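Local coordinates for TRAP solute Binding Protein (Uncultured marine bacterium, PDB 5I7I) that binds aromatic acids such as 3-hydroxybenzoate as the solute-binding protein of a TRAP transporter, probably handing them to its membrane partner for uptake, at residues L27-F32 and V85-T90; Y136-V141 and L239-K244; A192-L197 and F215-L220. All blocks are in the same frame, centred on the assembly; numbering follows the deposited sequence.

Contact 1: residues L27-F32 and V85-T90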
ATOM      1  N   LEU A  27     -15.841 -17.808  -5.484  1.00  9.88           N
ATOM      2  CA  LEU A  27     -15.149 -16.603  -5.924  1.00 10.13           C
ATOM      3  C   LEU A  27     -13.649 -16.844  -5.922  1.00 11.22           C
ATOM      4  O   LEU A  27     -13.075 -17.227  -4.897  1.00  9.65           O
ATOM      5  CB  LEU A  27     -15.458 -15.423  -5.005  1.00  8.82           C
ATOM      6  CG  LEU A  27     -16.949 -15.119  -4.865  1.00 10.56           C
ATOM      7  CD1 LEU A  27     -17.165 -14.027  -3.815  1.00 10.92           C
ATOM      8  CD2 LEU A  27     -17.531 -14.715  -6.203  1.00 11.50           C
ATOM      9  N   LYS A  28     -13.012 -16.589  -7.056  1.00  7.41           N
ATOM     10  CA  LYS A  28     -11.572 -16.769  -7.206  1.00  7.38           C
ATOM     11  C   LYS A  28     -10.855 -15.504  -6.773  1.00  6.86           C
ATOM     12  O   LYS A  28     -11.031 -14.445  -7.389  1.00  7.69           O
ATOM     13  CB  LYS A  28     -11.230 -17.054  -8.666  1.00  9.04           C
ATOM     14  CG  LYS A  28     -11.864 -18.307  -9.236  1.00 10.99           C
ATOM     15  CD  LYS A  28     -11.673 -18.399 -10.746  1.00 12.69           C
ATOM     16  CE  LYS A  28     -12.519 -19.490 -11.342  1.00 14.01           C
ATOM     17  NZ  LYS A  28     -12.545 -19.408 -12.835  1.00 19.84           N
ATOM     18  N   PHE A  29     -10.053 -15.607  -5.719  1.00  6.79           N
ATOM     19  CA  PHE A  29      -9.230 -14.508  -5.250  1.00  5.70           C
ATOM     20  C   PHE A  29      -7.800 -14.698  -5.735  1.00  5.62           C
ATOM     21  O   PHE A  29      -7.227 -15.781  -5.581  1.00  6.23           O
ATOM     22  CB  PHE A  29      -9.228 -14.439  -3.724  1.00  5.74           C
ATOM     23  CG  PHE A  29      -8.193 -13.501  -3.171  1.00  6.41           C
ATOM     24  CD1 PHE A  29      -8.444 -12.135  -3.048  1.00  7.38           C
ATOM     25  CD2 PHE A  29      -6.936 -13.969  -2.820  1.00  6.47           C
ATOM     26  CE1 PHE A  29      -7.467 -11.294  -2.572  1.00  6.93           C
ATOM     27  CE2 PHE A  29      -5.966 -13.113  -2.352  1.00  6.49           C
ATOM     28  CZ  PHE A  29      -6.239 -11.785  -2.230  1.00  7.32           C
ATOM     29  N   HIS A  30      -7.210 -13.630  -6.261  1.00  6.40           N
ATOM     30  CA  HIS A  30      -5.851 -13.682  -6.781  1.00  5.66           C
ATOM     31  C   HIS A  30      -5.022 -12.540  -6.195  1.00  6.88           C
ATOM     32  O   HIS A  30      -5.502 -11.410  -6.095  1.00  6.72           O
ATOM     33  CB  HIS A  30      -5.887 -13.579  -8.315  1.00  6.90           C
ATOM     34  CG  HIS A  30      -4.674 -14.129  -8.984  1.00  7.32           C
ATOM     35  ND1 HIS A  30      -4.282 -13.740 -10.241  1.00  7.32           N
ATOM     36  CD2 HIS A  30      -3.786 -15.076  -8.594  1.00  6.28           C
ATOM     37  CE1 HIS A  30      -3.206 -14.414 -10.597  1.00  6.71           C
ATOM     38  NE2 HIS A  30      -2.874 -15.224  -9.607  1.00  6.93           N
ATOM     39  N   SER A  31      -3.776 -12.826  -5.809  1.00  6.05           N
ATOM     40  CA  SER A  31      -2.876 -11.774  -5.355  1.00  5.06           C
ATOM     41  C   SER A  31      -1.440 -12.246  -5.518  1.00  7.17           C
ATOM     42  O   SER A  31      -1.175 -13.414  -5.807  1.00  7.42           O
ATOM     43  CB  SER A  31      -3.191 -11.385  -3.919  1.00  6.32           C
ATOM     44  OG  SER A  31      -2.528 -10.195  -3.554  1.00  6.57           O
ATOM     45  N   PHE A  32      -0.503 -11.317  -5.307  1.00  6.95           N
ATOM     46  CA  PHE A  32       0.914 -11.570  -5.563  1.00  7.54           C
ATOM     47  C   PHE A  32       1.731 -12.031  -4.353  1.00  7.21           C
ATOM     48  O   PHE A  32       2.685 -12.793  -4.553  1.00  8.12           O
ATOM     49  CB  PHE A  32       1.609 -10.367  -6.230  1.00  7.70           C
ATOM     50  CG  PHE A  32       1.645  -9.127  -5.382  1.00  7.60           C
ATOM     51  CD1 PHE A  32       2.674  -8.904  -4.475  1.00  8.26           C
ATOM     52  CD2 PHE A  32       0.655  -8.183  -5.500  1.00  8.06           C
ATOM     53  CE1 PHE A  32       2.681  -7.759  -3.678  1.00  7.64           C
ATOM     54  CE2 PHE A  32       0.659  -7.051  -4.716  1.00  9.41           C
ATOM     55  CZ  PHE A  32       1.672  -6.830  -3.807  1.00  9.24           C
ATOM     56  N   VAL A  85     -10.570 -13.232 -12.813  1.00  7.30           N
ATOM     57  CA  VAL A  85     -10.716 -13.645 -11.430  1.00  7.08           C
ATOM     58  C   VAL A  85     -11.802 -12.756 -10.844  1.00  8.25           C
ATOM     59  O   VAL A  85     -12.231 -11.786 -11.458  1.00  7.81           O
ATOM     60  CB  VAL A  85      -9.399 -13.503 -10.633  1.00  7.57           C
ATOM     61  CG1 VAL A  85      -8.288 -14.276 -11.338  1.00  8.50           C
ATOM     62  CG2 VAL A  85      -9.004 -12.033 -10.435  1.00  8.34           C
ATOM     63  N   ASP A  86     -12.227 -13.083  -9.632  1.00  6.59           N
ATOM     64  CA  ASP A  86     -13.343 -12.391  -9.011  1.00  7.56           C
ATOM     65  C   ASP A  86     -12.939 -11.350  -7.985  1.00  6.59           C
ATOM     66  O   ASP A  86     -13.661 -10.369  -7.804  1.00  8.39           O
ATOM     67  CB  ASP A  86     -14.243 -13.423  -8.339  1.00  7.26           C
ATOM     68  CG  ASP A  86     -14.800 -14.396  -9.334  1.00  8.58           C
ATOM     69  OD1 ASP A  86     -15.408 -13.935 -10.310  1.00 11.35           O
ATOM     70  OD2 ASP A  86     -14.585 -15.599  -9.166  1.00  9.44           O
ATOM     71  N   ILE A  87     -11.829 -11.543  -7.287  1.00  6.27           N
ATOM     72  CA  ILE A  87     -11.373 -10.638  -6.230  1.00  6.14           C
ATOM     73  C   ILE A  87      -9.858 -10.561  -6.304  1.00  6.16           C
ATOM     74  O   ILE A  87      -9.188 -11.574  -6.536  1.00  6.04           O
ATOM     75  CB  ILE A  87     -11.784 -11.119  -4.815  1.00  6.49           C
ATOM     76  CG1 ILE A  87     -13.281 -11.422  -4.738  1.00  7.67           C
ATOM     77  CG2 ILE A  87     -11.379 -10.090  -3.741  1.00  7.76           C
ATOM     78  CD1 ILE A  87     -13.681 -12.083  -3.433  1.00  9.57           C
ATOM     79  N   VAL A  88      -9.307  -9.363  -6.090  1.00  6.30           N
ATOM     80  CA  VAL A  88      -7.865  -9.198  -5.960  1.00  5.89           C
ATOM     81  C   VAL A  88      -7.545  -8.282  -4.797  1.00  6.85           C
ATOM     82  O   VAL A  88      -8.344  -7.440  -4.387  1.00  6.68           O
ATOM     83  CB  VAL A  88      -7.166  -8.689  -7.231  1.00  6.77           C
ATOM     84  CG1 VAL A  88      -7.446  -9.641  -8.384  1.00  7.16           C
ATOM     85  CG2 VAL A  88      -7.594  -7.281  -7.546  1.00  7.62           C
ATOM     86  N   TRP A  89      -6.327  -8.465  -4.273  1.00  5.44           N
ATOM     87  CA  TRP A  89      -5.668  -7.499  -3.405  1.00  5.47           C
ATOM     88  C   TRP A  89      -4.384  -7.097  -4.104  1.00  5.54           C
ATOM     89  O   TRP A  89      -3.604  -7.958  -4.522  1.00  5.35           O
ATOM     90  CB  TRP A  89      -5.378  -8.098  -2.032  1.00  5.63           C
ATOM     91  CG  TRP A  89      -4.739  -7.125  -1.058  1.00  5.78           C
ATOM     92  CD1 TRP A  89      -5.384  -6.352  -0.155  1.00  7.82           C
ATOM     93  CD2 TRP A  89      -3.344  -6.871  -0.881  1.00  5.79           C
ATOM     94  NE1 TRP A  89      -4.486  -5.608   0.564  1.00  6.42           N
ATOM     95  CE2 TRP A  89      -3.225  -5.911   0.139  1.00  6.02           C
ATOM     96  CE3 TRP A  89      -2.186  -7.354  -1.485  1.00  5.93           C
ATOM     97  CZ2 TRP A  89      -1.994  -5.436   0.579  1.00  7.32           C
ATOM     98  CZ3 TRP A  89      -0.969  -6.865  -1.068  1.00  7.53           C
ATOM     99  CH2 TRP A  89      -0.880  -5.919  -0.048  1.00  7.22           C
ATOM    100  N   THR A  90      -4.168  -5.793  -4.263  1.00  5.61           N
ATOM    101  CA  THR A  90      -2.972  -5.368  -4.965  1.00  6.45           C
ATOM    102  C   THR A  90      -2.567  -3.967  -4.520  1.00  5.53           C
ATOM    103  O   THR A  90      -3.208  -3.353  -3.671  1.00  6.28           O
ATOM    104  CB  THR A  90      -3.207  -5.459  -6.473  1.00  5.59           C
ATOM    105  OG1 THR A  90      -1.950  -5.262  -7.124  1.00  7.27           O
ATOM    106  CG2 THR A  90      -4.218  -4.425  -6.945  1.00  7.16           C
TER

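Contact 2: residues Y136-V141 and L239-K244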
ATOM      1  N   TYR A 136     -15.043  -1.221 -11.050  1.00  9.06           N
ATOM      2  CA  TYR A 136     -14.899  -2.302 -10.085  1.00  8.71           C
ATOM      3  C   TYR A 136     -15.976  -2.194  -9.015  1.00  8.21           C
ATOM      4  O   TYR A 136     -16.568  -1.135  -8.791  1.00 10.46           O
ATOM      5  CB  TYR A 136     -13.533  -2.227  -9.376  1.00  7.79           C
ATOM      6  CG  TYR A 136     -12.347  -2.087 -10.302  1.00  8.12           C
ATOM      7  CD1 TYR A 136     -11.979  -0.838 -10.787  1.00 10.64           C
ATOM      8  CD2 TYR A 136     -11.630  -3.198 -10.744  1.00 10.01           C
ATOM      9  CE1 TYR A 136     -10.913  -0.692 -11.657  1.00  9.88           C
ATOM     10  CE2 TYR A 136     -10.550  -3.062 -11.611  1.00 10.07           C
ATOM     11  CZ  TYR A 136     -10.205  -1.804 -12.068  1.00 11.06           C
ATOM     12  OH  TYR A 136      -9.143  -1.623 -12.911  1.00 12.22           O
ATOM     13  N   LYS A 137     -16.184  -3.306  -8.322  1.00  7.78           N
ATOM     14  CA  LYS A 137     -16.841  -3.292  -7.022  1.00  9.67           C
ATOM     15  C   LYS A 137     -15.747  -3.097  -5.982  1.00  7.54           C
ATOM     16  O   LYS A 137     -14.877  -3.965  -5.802  1.00  7.76           O
ATOM     17  CB  LYS A 137     -17.611  -4.594  -6.775  1.00  9.00           C
ATOM     18  CG  LYS A 137     -18.097  -4.773  -5.341  1.00  9.77           C
ATOM     19  CD  LYS A 137     -19.072  -3.699  -4.888  1.00 12.13           C
ATOM     20  CE  LYS A 137     -19.449  -3.942  -3.424  1.00 12.89           C
ATOM     21  NZ  LYS A 137     -20.478  -2.971  -2.943  1.00 13.23           N
ATOM     22  N   VAL A 138     -15.794  -1.973  -5.291  1.00  7.48           N
ATOM     23  CA  VAL A 138     -14.783  -1.670  -4.286  1.00  6.80           C
ATOM     24  C   VAL A 138     -15.144  -2.432  -3.021  1.00  6.55           C
ATOM     25  O   VAL A 138     -16.254  -2.283  -2.491  1.00  9.67           O
ATOM     26  CB  VAL A 138     -14.703  -0.167  -4.006  1.00  7.65           C
ATOM     27  CG1 VAL A 138     -13.744   0.117  -2.840  1.00  8.68           C
ATOM     28  CG2 VAL A 138     -14.267   0.594  -5.253  1.00  9.68           C
ATOM     29  N   LEU A 139     -14.223  -3.267  -2.539  1.00  6.54           N
ATOM     30  CA  LEU A 139     -14.373  -3.831  -1.205  1.00  6.36           C
ATOM     31  C   LEU A 139     -13.745  -2.901  -0.178  1.00  6.19           C
ATOM     32  O   LEU A 139     -14.417  -2.474   0.769  1.00  7.81           O
ATOM     33  CB  LEU A 139     -13.808  -5.253  -1.127  1.00  6.37           C
ATOM     34  CG  LEU A 139     -14.399  -6.226  -2.158  1.00  7.29           C
ATOM     35  CD1 LEU A 139     -13.668  -7.545  -2.073  1.00  8.34           C
ATOM     36  CD2 LEU A 139     -15.902  -6.410  -1.963  1.00  7.75           C
ATOM     37  N   ALA A 140     -12.483  -2.527  -0.365  1.00  5.98           N
ATOM     38  CA  ALA A 140     -11.908  -1.470   0.457  1.00  6.05           C
ATOM     39  C   ALA A 140     -10.671  -0.953  -0.230  1.00  7.29           C
ATOM     40  O   ALA A 140      -9.994  -1.689  -0.950  1.00  6.98           O
ATOM     41  CB  ALA A 140     -11.525  -1.976   1.848  1.00  6.66           C
ATOM     42  N   VAL A 141     -10.386   0.322   0.001  1.00  6.84           N
ATOM     43  CA  VAL A 141      -9.094   0.920  -0.298  1.00  5.80           C
ATOM     44  C   VAL A 141      -8.477   1.350   1.023  1.00  6.01           C
ATOM     45  O   VAL A 141      -9.162   1.932   1.873  1.00  7.59           O
ATOM     46  CB  VAL A 141      -9.253   2.119  -1.244  1.00  6.22           C
ATOM     47  CG1 VAL A 141      -7.903   2.744  -1.566  1.00  8.19           C
ATOM     48  CG2 VAL A 141      -9.943   1.690  -2.528  1.00  8.08           C
ATOM     49  N   LEU A 239      -5.544  -1.837  -3.031  1.00  5.84           N
ATOM     50  CA  LEU A 239      -6.880  -2.010  -3.579  1.00  6.37           C
ATOM     51  C   LEU A 239      -7.341  -3.422  -3.273  1.00  6.66           C
ATOM     52  O   LEU A 239      -6.655  -4.394  -3.609  1.00  6.70           O
ATOM     53  CB  LEU A 239      -6.877  -1.832  -5.095  1.00  6.95           C
ATOM     54  CG  LEU A 239      -6.262  -0.535  -5.616  1.00  6.53           C
ATOM     55  CD1 LEU A 239      -6.245  -0.527  -7.138  1.00  7.88           C
ATOM     56  CD2 LEU A 239      -7.035   0.667  -5.067  1.00  8.50           C
ATOM     57  N   PHE A 240      -8.522  -3.527  -2.672  1.00  5.56           N
ATOM     58  CA  PHE A 240      -9.194  -4.804  -2.432  1.00  5.83           C
ATOM     59  C   PHE A 240     -10.494  -4.699  -3.217  1.00  5.59           C
ATOM     60  O   PHE A 240     -11.392  -3.940  -2.840  1.00  6.64           O
ATOM     61  CB  PHE A 240      -9.411  -5.002  -0.934  1.00  4.97           C
ATOM     62  CG  PHE A 240      -9.930  -6.381  -0.535  1.00  4.98           C
ATOM     63  CD1 PHE A 240      -9.450  -7.553  -1.100  1.00  6.52           C
ATOM     64  CD2 PHE A 240     -10.874  -6.474   0.494  1.00  6.86           C
ATOM     65  CE1 PHE A 240      -9.934  -8.787  -0.655  1.00  6.28           C
ATOM     66  CE2 PHE A 240     -11.351  -7.675   0.913  1.00  6.60           C
ATOM     67  CZ  PHE A 240     -10.898  -8.827   0.337  1.00  6.94           C
ATOM     68  N   LEU A 241     -10.546  -5.386  -4.360  1.00  6.76           N
ATOM     69  CA  LEU A 241     -11.555  -5.147  -5.382  1.00  5.63           C
ATOM     70  C   LEU A 241     -12.210  -6.443  -5.819  1.00  7.14           C
ATOM     71  O   LEU A 241     -11.578  -7.498  -5.842  1.00  6.76           O
ATOM     72  CB  LEU A 241     -10.900  -4.558  -6.639  1.00  7.64           C
ATOM     73  CG  LEU A 241     -10.093  -3.275  -6.468  1.00  7.90           C
ATOM     74  CD1 LEU A 241      -9.507  -2.900  -7.810  1.00  9.08           C
ATOM     75  CD2 LEU A 241     -10.950  -2.168  -5.923  1.00 10.29           C
ATOM     76  N   MET A 242     -13.484  -6.342  -6.192  1.00  7.39           N
ATOM     77  CA  MET A 242     -14.239  -7.456  -6.736  1.00  6.75           C
ATOM     78  C   MET A 242     -14.692  -7.097  -8.143  1.00  6.95           C
ATOM     79  O   MET A 242     -14.955  -5.929  -8.465  1.00  7.71           O
ATOM     80  CB  MET A 242     -15.457  -7.720  -5.850  1.00  7.96           C
ATOM     81  CG  MET A 242     -16.311  -8.908  -6.270  1.00  6.86           C
ATOM     82  SD  MET A 242     -17.571  -9.288  -5.059  1.00  9.84           S
ATOM     83  CE  MET A 242     -16.707 -10.325  -3.908  1.00 26.10           C
ATOM     84  N   ASN A 243     -14.813  -8.117  -8.983  1.00  6.97           N
ATOM     85  CA  ASN A 243     -15.346  -7.905 -10.319  1.00  7.54           C
ATOM     86  C   ASN A 243     -16.784  -7.408 -10.226  1.00  7.92           C
ATOM     87  O   ASN A 243     -17.605  -7.967  -9.489  1.00  7.97           O
ATOM     88  CB  ASN A 243     -15.287  -9.213 -11.095  1.00  7.95           C
ATOM     89  CG  ASN A 243     -15.948  -9.112 -12.460  1.00  8.70           C
ATOM     90  OD1 ASN A 243     -17.075  -9.549 -12.650  1.00  9.17           O
ATOM     91  ND2 ASN A 243     -15.243  -8.524 -13.410  1.00  8.91           N
ATOM     92  N   LYS A 244     -17.089  -6.350 -10.977  1.00  8.78           N
ATOM     93  CA  LYS A 244     -18.394  -5.711 -10.867  1.00  9.95           C
ATOM     94  C   LYS A 244     -19.507  -6.650 -11.309  1.00 10.47           C
ATOM     95  O   LYS A 244     -20.511  -6.799 -10.610  1.00 10.36           O
ATOM     96  CB  LYS A 244     -18.399  -4.428 -11.699  1.00 11.59           C
ATOM     97  CG  LYS A 244     -19.552  -3.478 -11.425  1.00 21.92           C
ATOM     98  CD  LYS A 244     -19.234  -2.099 -11.988  1.00 24.03           C
ATOM     99  CE  LYS A 244     -20.108  -1.024 -11.377  1.00 33.96           C
ATOM    100  NZ  LYS A 244     -19.757   0.301 -11.957  1.00 44.12           N
TER

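Contact 3: residues A192-L197 and F215-L220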
ATOM      1  N   ALA A 192      10.287  -8.883  -6.028  1.00  9.13           N
ATOM      2  CA  ALA A 192      11.544  -8.774  -6.762  1.00 11.19           C
ATOM      3  C   ALA A 192      12.672  -8.155  -5.939  1.00  9.68           C
ATOM      4  O   ALA A 192      13.831  -8.185  -6.376  1.00 11.36           O
ATOM      5  CB  ALA A 192      11.326  -7.905  -8.005  1.00 10.22           C
ATOM      6  N   VAL A 193      12.366  -7.627  -4.757  1.00  9.89           N
ATOM      7  CA  VAL A 193      13.331  -6.823  -4.010  1.00  8.95           C
ATOM      8  C   VAL A 193      14.491  -7.676  -3.504  1.00 11.02           C
ATOM      9  O   VAL A 193      15.660  -7.274  -3.587  1.00 11.51           O
ATOM     10  CB  VAL A 193      12.619  -6.118  -2.851  1.00  8.15           C
ATOM     11  CG1 VAL A 193      13.623  -5.487  -1.903  1.00  8.33           C
ATOM     12  CG2 VAL A 193      11.678  -5.061  -3.395  1.00  8.55           C
ATOM     13  N   ALA A 194      14.188  -8.827  -2.894  1.00 10.63           N
ATOM     14  CA  ALA A 194      15.241  -9.639  -2.282  1.00 14.15           C
ATOM     15  C   ALA A 194      16.289 -10.021  -3.309  1.00 13.56           C
ATOM     16  O   ALA A 194      17.496  -9.920  -3.054  1.00 13.94           O
ATOM     17  CB  ALA A 194      14.651 -10.892  -1.642  1.00 15.14           C
ATOM     18  N   GLY A 195      15.841 -10.483  -4.481  1.00 11.96           N
ATOM     19  CA  GLY A 195      16.782 -10.883  -5.510  1.00 14.34           C
ATOM     20  C   GLY A 195      17.613  -9.717  -5.998  1.00 13.33           C
ATOM     21  O   GLY A 195      18.815  -9.850  -6.246  1.00 14.23           O
ATOM     22  N   ALA A 196      16.981  -8.553  -6.145  1.00 12.21           N
ATOM     23  CA  ALA A 196      17.698  -7.362  -6.577  1.00 14.99           C
ATOM     24  C   ALA A 196      18.746  -6.940  -5.554  1.00 15.28           C
ATOM     25  O   ALA A 196      19.823  -6.462  -5.936  1.00 18.17           O
ATOM     26  CB  ALA A 196      16.705  -6.230  -6.853  1.00 16.30           C
ATOM     27  N   LEU A 197      18.467  -7.129  -4.260  1.00 13.25           N
ATOM     28  CA  LEU A 197      19.480  -6.880  -3.229  1.00 14.45           C
ATOM     29  C   LEU A 197      20.634  -7.881  -3.319  1.00 15.39           C
ATOM     30  O   LEU A 197      21.811  -7.495  -3.276  1.00 16.03           O
ATOM     31  CB  LEU A 197      18.853  -6.989  -1.844  1.00 13.44           C
ATOM     32  CG  LEU A 197      17.958  -5.859  -1.363  1.00 10.66           C
ATOM     33  CD1 LEU A 197      17.134  -6.327  -0.174  1.00 14.24           C
ATOM     34  CD2 LEU A 197      18.806  -4.627  -0.994  1.00 15.10           C
ATOM     35  N   PHE A 215       9.589 -12.013   2.753  1.00  7.45           N
ATOM     36  CA  PHE A 215      10.623 -12.113   1.729  1.00  8.38           C
ATOM     37  C   PHE A 215      12.028 -12.078   2.332  1.00  9.52           C
ATOM     38  O   PHE A 215      13.006 -11.860   1.612  1.00  8.80           O
ATOM     39  CB  PHE A 215      10.444 -10.989   0.707  1.00  9.92           C
ATOM     40  CG  PHE A 215       9.102 -10.987   0.050  1.00 10.92           C
ATOM     41  CD1 PHE A 215       8.832 -11.834  -0.993  1.00  9.77           C
ATOM     42  CD2 PHE A 215       8.114 -10.105   0.468  1.00  9.48           C
ATOM     43  CE1 PHE A 215       7.588 -11.827  -1.605  1.00 10.84           C
ATOM     44  CE2 PHE A 215       6.873 -10.086  -0.138  1.00  9.37           C
ATOM     45  CZ  PHE A 215       6.613 -10.948  -1.174  1.00  9.64           C
ATOM     46  N   LYS A 216      12.158 -12.311   3.635  1.00  8.59           N
ATOM     47  CA  LYS A 216      13.454 -12.336   4.318  1.00 10.41           C
ATOM     48  C   LYS A 216      14.154 -10.984   4.254  1.00  8.92           C
ATOM     49  O   LYS A 216      15.372 -10.902   4.407  1.00  9.13           O
ATOM     50  CB  LYS A 216      14.378 -13.445   3.784  1.00 10.49           C
ATOM     51  CG  LYS A 216      13.812 -14.855   3.829  1.00 12.61           C
ATOM     52  CD  LYS A 216      14.796 -15.831   3.184  1.00 16.73           C
ATOM     53  CE  LYS A 216      14.457 -17.285   3.467  1.00 37.28           C
ATOM     54  NZ  LYS A 216      15.622 -17.989   4.084  1.00 45.17           N
ATOM     55  N   LEU A 217      13.420  -9.907   4.001  1.00  8.14           N
ATOM     56  CA  LEU A 217      14.076  -8.631   3.754  1.00  8.71           C
ATOM     57  C   LEU A 217      14.724  -8.055   5.004  1.00 10.06           C
ATOM     58  O   LEU A 217      15.608  -7.199   4.891  1.00  8.55           O
ATOM     59  CB  LEU A 217      13.076  -7.618   3.204  1.00  6.81           C
ATOM     60  CG  LEU A 217      12.522  -7.993   1.826  1.00  9.10           C
ATOM     61  CD1 LEU A 217      11.445  -7.038   1.366  1.00  9.87           C
ATOM     62  CD2 LEU A 217      13.630  -8.047   0.778  1.00 14.23           C
ATOM     63  N   HIS A 218      14.287  -8.470   6.183  1.00  7.52           N
ATOM     64  CA  HIS A 218      14.915  -8.033   7.420  1.00  7.95           C
ATOM     65  C   HIS A 218      16.204  -8.777   7.714  1.00  8.03           C
ATOM     66  O   HIS A 218      16.949  -8.350   8.609  1.00 10.03           O
ATOM     67  CB  HIS A 218      13.939  -8.217   8.562  1.00  8.13           C
ATOM     68  CG  HIS A 218      13.614  -9.646   8.806  1.00  8.91           C
ATOM     69  ND1 HIS A 218      13.041 -10.453   7.842  1.00  8.18           N
ATOM     70  CD2 HIS A 218      13.824 -10.427   9.885  1.00  8.91           C
ATOM     71  CE1 HIS A 218      12.901 -11.672   8.329  1.00 10.05           C
ATOM     72  NE2 HIS A 218      13.365 -11.679   9.568  1.00  9.26           N
ATOM     73  N   GLU A 219      16.468  -9.876   6.995  1.00  8.54           N
ATOM     74  CA  GLU A 219      17.777 -10.516   7.006  1.00  9.75           C
ATOM     75  C   GLU A 219      18.728  -9.847   6.032  1.00  9.08           C
ATOM     76  O   GLU A 219      19.923  -9.736   6.320  1.00 14.59           O
ATOM     77  CB  GLU A 219      17.649 -12.013   6.677  1.00 10.11           C
ATOM     78  CG  GLU A 219      16.859 -12.798   7.726  1.00 12.61           C
ATOM     79  CD  GLU A 219      16.717 -14.282   7.391  1.00 16.38           C
ATOM     80  OE1 GLU A 219      17.054 -14.693   6.263  1.00 19.27           O
ATOM     81  OE2 GLU A 219      16.268 -15.046   8.275  1.00 20.15           O
ATOM     82  N   LEU A 220      18.209  -9.364   4.903  1.00  9.75           N
ATOM     83  CA  LEU A 220      19.038  -8.819   3.844  1.00  9.08           C
ATOM     84  C   LEU A 220      19.337  -7.341   4.029  1.00  9.17           C
ATOM     85  O   LEU A 220      20.264  -6.830   3.396  1.00  9.55           O
ATOM     86  CB  LEU A 220      18.357  -9.059   2.496  1.00  9.79           C
ATOM     87  CG  LEU A 220      18.171 -10.523   2.133  1.00  9.49           C
ATOM     88  CD1 LEU A 220      17.226 -10.654   0.967  1.00 13.22           C
ATOM     89  CD2 LEU A 220      19.500 -11.155   1.796  1.00 13.62           C
TER

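Contact 1: residues L27-F32 and V85-T90
F29 and H30 pair with I87 and V88 in parallel register, the strand axes running 16° apart and 4.7 Å from each other at closest approach. K28 O takes two backbone N-H groups, from D86 and I87, and I87 O then accepts from H30 N at 2.9 Å. At the entrance to the pairing D86 turns its carboxylate back to 27-32: OD2 receives K28 N at 2.8 Å through its anti lone pair, in a nearly straight bond. The F29 ring has I87 CG2 and W89 CB at its edge, in plane. Further along, S31 OG donates to W89 O at 2.7 Å, tilted from the carbonyl plane; its hydroxyl is anti to the backbone N (chi1 -168°), which also sets OG at the edge of the indole, 3.5 Å from W89 CE3. F32 CZ meets W89 CZ3 at 3.8 Å, the ring planes inclined at 37°. On the face away from F29 and W89, H30 CB packs on V85 CG1 and ND1 is hydrogen-bonded to Q79 OE1. Side-chain bonds at D86, as acceptor, and S31, as donor, thus supplement the backbone ladder near both ends, and the second holds the backbone of W89, whose indole, like the F32 ring, touches bound 3-hydroxybenzoate.

Contact 2: residues Y136-V141 and L239-K244
L139 and F240 meet through complementary torsions: the leucine CG lies anti to its carbonyl carbon (chi1 -55°), whereas the phenylalanine CG stands opposite the backbone N (chi1 -172°), and together these place L139 CD1 over the centre of the F240 ring, 3.8 Å from its centroid. This CH-pi contact is nearly perpendicular to the ring, 12° off the normal, while L139 CB packs on F240 CD2 at 3.6 Å. A second contact of the same kind forms on the other side of the sheet, where L241 CD1 sits over one face of the Y136 ring, offset toward its rim and 3.9 Å from the centroid. Beside it along the strands, V141 and L239 point the same way, their CG2 and CD2 methyls touching.

The backbone pairing is antiparallel. K137 and M242 form a hydrogen-bonded pair in which M242 N reaches K137 O at 2.8 Å, and the roots of their side chains lie side by side, K137 CB against M242 CB, before the lysine chain bends away. Between V138 and A140 the register slips by one residue in a classic beta bulge: L139 and A140 both face F240, and F240 O accepts from L139 N at 2.9 Å and from A140 N at 3.1 Å. F240 N returns a bond to A140 O.

Beyond the pair, F240 also meets W47 and F43 edge-to-face, and K137 NZ makes a salt bridge with D259. The extra residue of the bulge is therefore accommodated without losing its N-H bond, since one carbonyl serves two donors, and the leucine it turns toward the neighbouring strand covers one face of the F240 ring.

Contact 3: residues A192-L197 and F215-L220
L217 CD2 is the methyl on which the tightly packed part of this contact converges. It lies 3.7 Å from V193 CG1, 3.9 Å from A194 CB and 4.0 Å from L197 CD1, so that a single leucine branch meets three inward-facing positions of helix 193-198. The L217 side chain crosses those of V193 and L197 at about a right angle and sets its CD2 methyl against both. Its CG is anti to the carbonyl carbon (chi1 -65°); CD1 continues the extended chain and CD2, the other branch, is the one turned to helix 193-198, although the CB bond itself does not aim there. V193 meets it with CG1, the branch opposite its own backbone N (chi1 169°). V193, L197 and L217 are all buried, and each also packs on M205 of strand 204-207, which extends the apolar cluster into the sheet.

Toward the surface the approaches are as short but fewer, and the residues are less buried: L220 and A194 are both partly exposed. L220 lays CD1 against A194 CB at 3.7 Å, and its CB rests 4.0 Å from L197 CD1. At the other margin A194 CB comes within 3.8 Å of F215 O, a plain van der Waals approach to a backbone carbonyl. No hydrogen bond links the segments, and only 235 Å² is buried between them.

Backbone bonds within the segments include those of the carbonyl of K216, the N-cap residue of the short helix, which accepts from E219 N and, at longer range, L220 N. The two short helices, joined through small and branched apolar residues and both packed on M205 of strand 204-207, are part of the helical cover on a sheet, as in the alpha/beta domains of periplasmic solute-binding proteins.

Overall arrangement
Contacts 1 and 2 belong to one mixed five-stranded sheet and are joined by its inner strands: D86 O and N243 N approach to 2.8 Å, T90 O and L239 N to 2.9 Å, both probable hydrogen bonds between 85-90 and 239-244. Their centres are 10 Å apart. Contact 3 belongs with the other, six-stranded sheet, its centre about 24 Å from that of contact 1 and 29 Å from that of contact 2. Bound 3-hydroxybenzoate lies about 4 Å from the W89 side chain of contact 1 and about 6 Å from that of F215 in contact 3, consistent with a ligand held between two lobes, whereas the L239 side chain of contact 2 is about 11 Å from it.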